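PDB 6IWY: flagellar hook-associated protein 2 from Helicobacter pylori, which caps the tip of the growing flagellar filament, promotes polymerization of flagellin monomers there and keeps them from leaking out unpolymerized. Local coordinates for residues K188-A193 and L240-T245. Sequence-based numbering, arbitrary orientation.
Sequences KAMEQA and LGFLQT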
# COMPACT_ATOMS: atom_id res chain seq x y z
N LYS A 188 17.72 -2.99 -10.57
CA LYS A 188 17.88 -2.78 -12.01
C LYS A 188 17.36 -4.00 -12.73
O LYS A 188 16.58 -3.89 -13.69
CB LYS A 188 19.36 -2.54 -12.39
N ALA A 189 17.78 -5.17 -12.28
CA ALA A 189 17.41 -6.39 -12.98
C ALA A 189 15.90 -6.44 -13.07
O ALA A 189 15.38 -6.65 -14.15
CB ALA A 189 17.97 -7.63 -12.31
N MET A 190 15.22 -6.22 -11.93
CA MET A 190 13.74 -6.33 -11.84
C MET A 190 13.05 -5.26 -12.67
O MET A 190 12.05 -5.51 -13.36
CB MET A 190 13.27 -6.18 -10.39
CG MET A 190 13.69 -7.31 -9.47
SD MET A 190 13.01 -7.21 -7.79
CE MET A 190 13.65 -8.73 -7.08
N GLU A 191 13.60 -4.07 -12.59
CA GLU A 191 13.10 -2.96 -13.37
C GLU A 191 13.28 -3.24 -14.86
O GLU A 191 12.39 -2.96 -15.63
CB GLU A 191 13.77 -1.64 -12.95
CG GLU A 191 13.24 -1.10 -11.61
CD GLU A 191 13.78 0.29 -11.22
OE1 GLU A 191 14.80 0.73 -11.79
OE2 GLU A 191 13.18 0.93 -10.31
N GLN A 192 14.44 -3.78 -15.26
CA GLN A 192 14.70 -4.07 -16.68
C GLN A 192 13.74 -5.13 -17.19
O GLN A 192 13.24 -5.03 -18.29
CB GLN A 192 16.14 -4.51 -16.91
CG GLN A 192 17.14 -3.37 -16.99
CD GLN A 192 18.56 -3.80 -17.38
OE1 GLN A 192 18.74 -4.75 -18.15
NE2 GLN A 192 19.56 -3.10 -16.86
N ALA A 193 13.46 -6.12 -16.37
CA ALA A 193 12.58 -7.19 -16.77
C ALA A 193 11.18 -6.62 -17.01
O ALA A 193 10.57 -6.81 -18.06
CB ALA A 193 12.54 -8.30 -15.72
N LEU A 240 17.46 -13.44 -1.95
CA LEU A 240 17.25 -11.99 -2.04
C LEU A 240 16.77 -11.44 -0.74
O LEU A 240 16.84 -10.24 -0.51
CB LEU A 240 16.23 -11.64 -3.11
CG LEU A 240 16.61 -12.09 -4.51
CD1 LEU A 240 15.68 -11.45 -5.55
CD2 LEU A 240 18.07 -11.76 -4.81
N GLY A 241 16.25 -12.31 0.11
CA GLY A 241 15.86 -11.88 1.44
C GLY A 241 14.41 -11.50 1.64
O GLY A 241 14.13 -10.74 2.53
N PHE A 242 13.50 -12.03 0.83
CA PHE A 242 12.07 -11.90 1.11
C PHE A 242 11.61 -12.87 2.19
O PHE A 242 11.38 -14.03 1.91
CB PHE A 242 11.26 -12.13 -0.18
CG PHE A 242 11.37 -11.00 -1.16
CD1 PHE A 242 10.68 -9.83 -0.96
CD2 PHE A 242 12.22 -11.10 -2.24
CE1 PHE A 242 10.81 -8.77 -1.85
CE2 PHE A 242 12.36 -10.06 -3.11
CZ PHE A 242 11.66 -8.90 -2.92
N LEU A 243 11.49 -12.40 3.43
CA LEU A 243 10.95 -13.23 4.53
C LEU A 243 9.64 -13.85 4.05
O LEU A 243 9.44 -15.07 4.10
CB LEU A 243 10.66 -12.37 5.80
N GLN A 244 8.79 -12.94 3.56
CA GLN A 244 7.48 -13.25 3.03
C GLN A 244 7.62 -13.21 1.52
O GLN A 244 8.16 -12.24 1.00
CB GLN A 244 6.52 -12.17 3.49
CG GLN A 244 5.09 -12.46 3.17
CD GLN A 244 4.14 -11.42 3.79
OE1 GLN A 244 4.21 -11.13 4.99
NE2 GLN A 244 3.25 -10.84 2.94
N THR A 245 7.14 -14.23 0.83
CA THR A 245 7.23 -14.26 -0.63
C THR A 245 5.93 -13.99 -1.38
O THR A 245 5.94 -13.96 -2.61
CB THR A 245 7.73 -15.61 -1.14
OG1 THR A 245 7.04 -16.65 -0.44
CG2 THR A 245 9.24 -15.73 -0.93
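Met-190 lays its terminal methyl, CE, against one branch of Leu-240, with CE 3.7 Å from CD1. This is a helix-to-loop contact in the hydrophobic core of an alpha/beta domain of the flagellar cap protein, where helix 179-196 packs on an antiparallel sheet that includes strand 164-173: Ala-189 touches Leu-171 and Ala-193 touches Val-167. The two side chains reach toward each other tip to tip. The backbones stand well apart: the CA atoms of Met-190 and Leu-240 are 11.8 Å from each other. Met-190 supplies much of the reach: its chain is extended beyond CG, with chi2 at -174° and chi3 at 177°. The contact is small, about 79 Å² over both sides, and wholly apolar, but all three touching residues are buried. Outside the two segments, Met-190 also touches Ile-169 of strand 164-173 and Ile-211 of strand 209-214. Gly-241, next in the chain after Leu-240, has left helical geometry with a positive phi of 95°, a conformation that suits glycine, and the chain turns into the loop. The backbone of Gly-241 is hydrogen-bonded to that of Thr-134. One residue on, Phe-242 sets off from its backbone toward the helix and also rests on Leu-131 of strand 129-132. The methionine methyl meets this ring at its edge, near the ring plane, with Met-190 CE 4.4 Å from Phe-242 CE2.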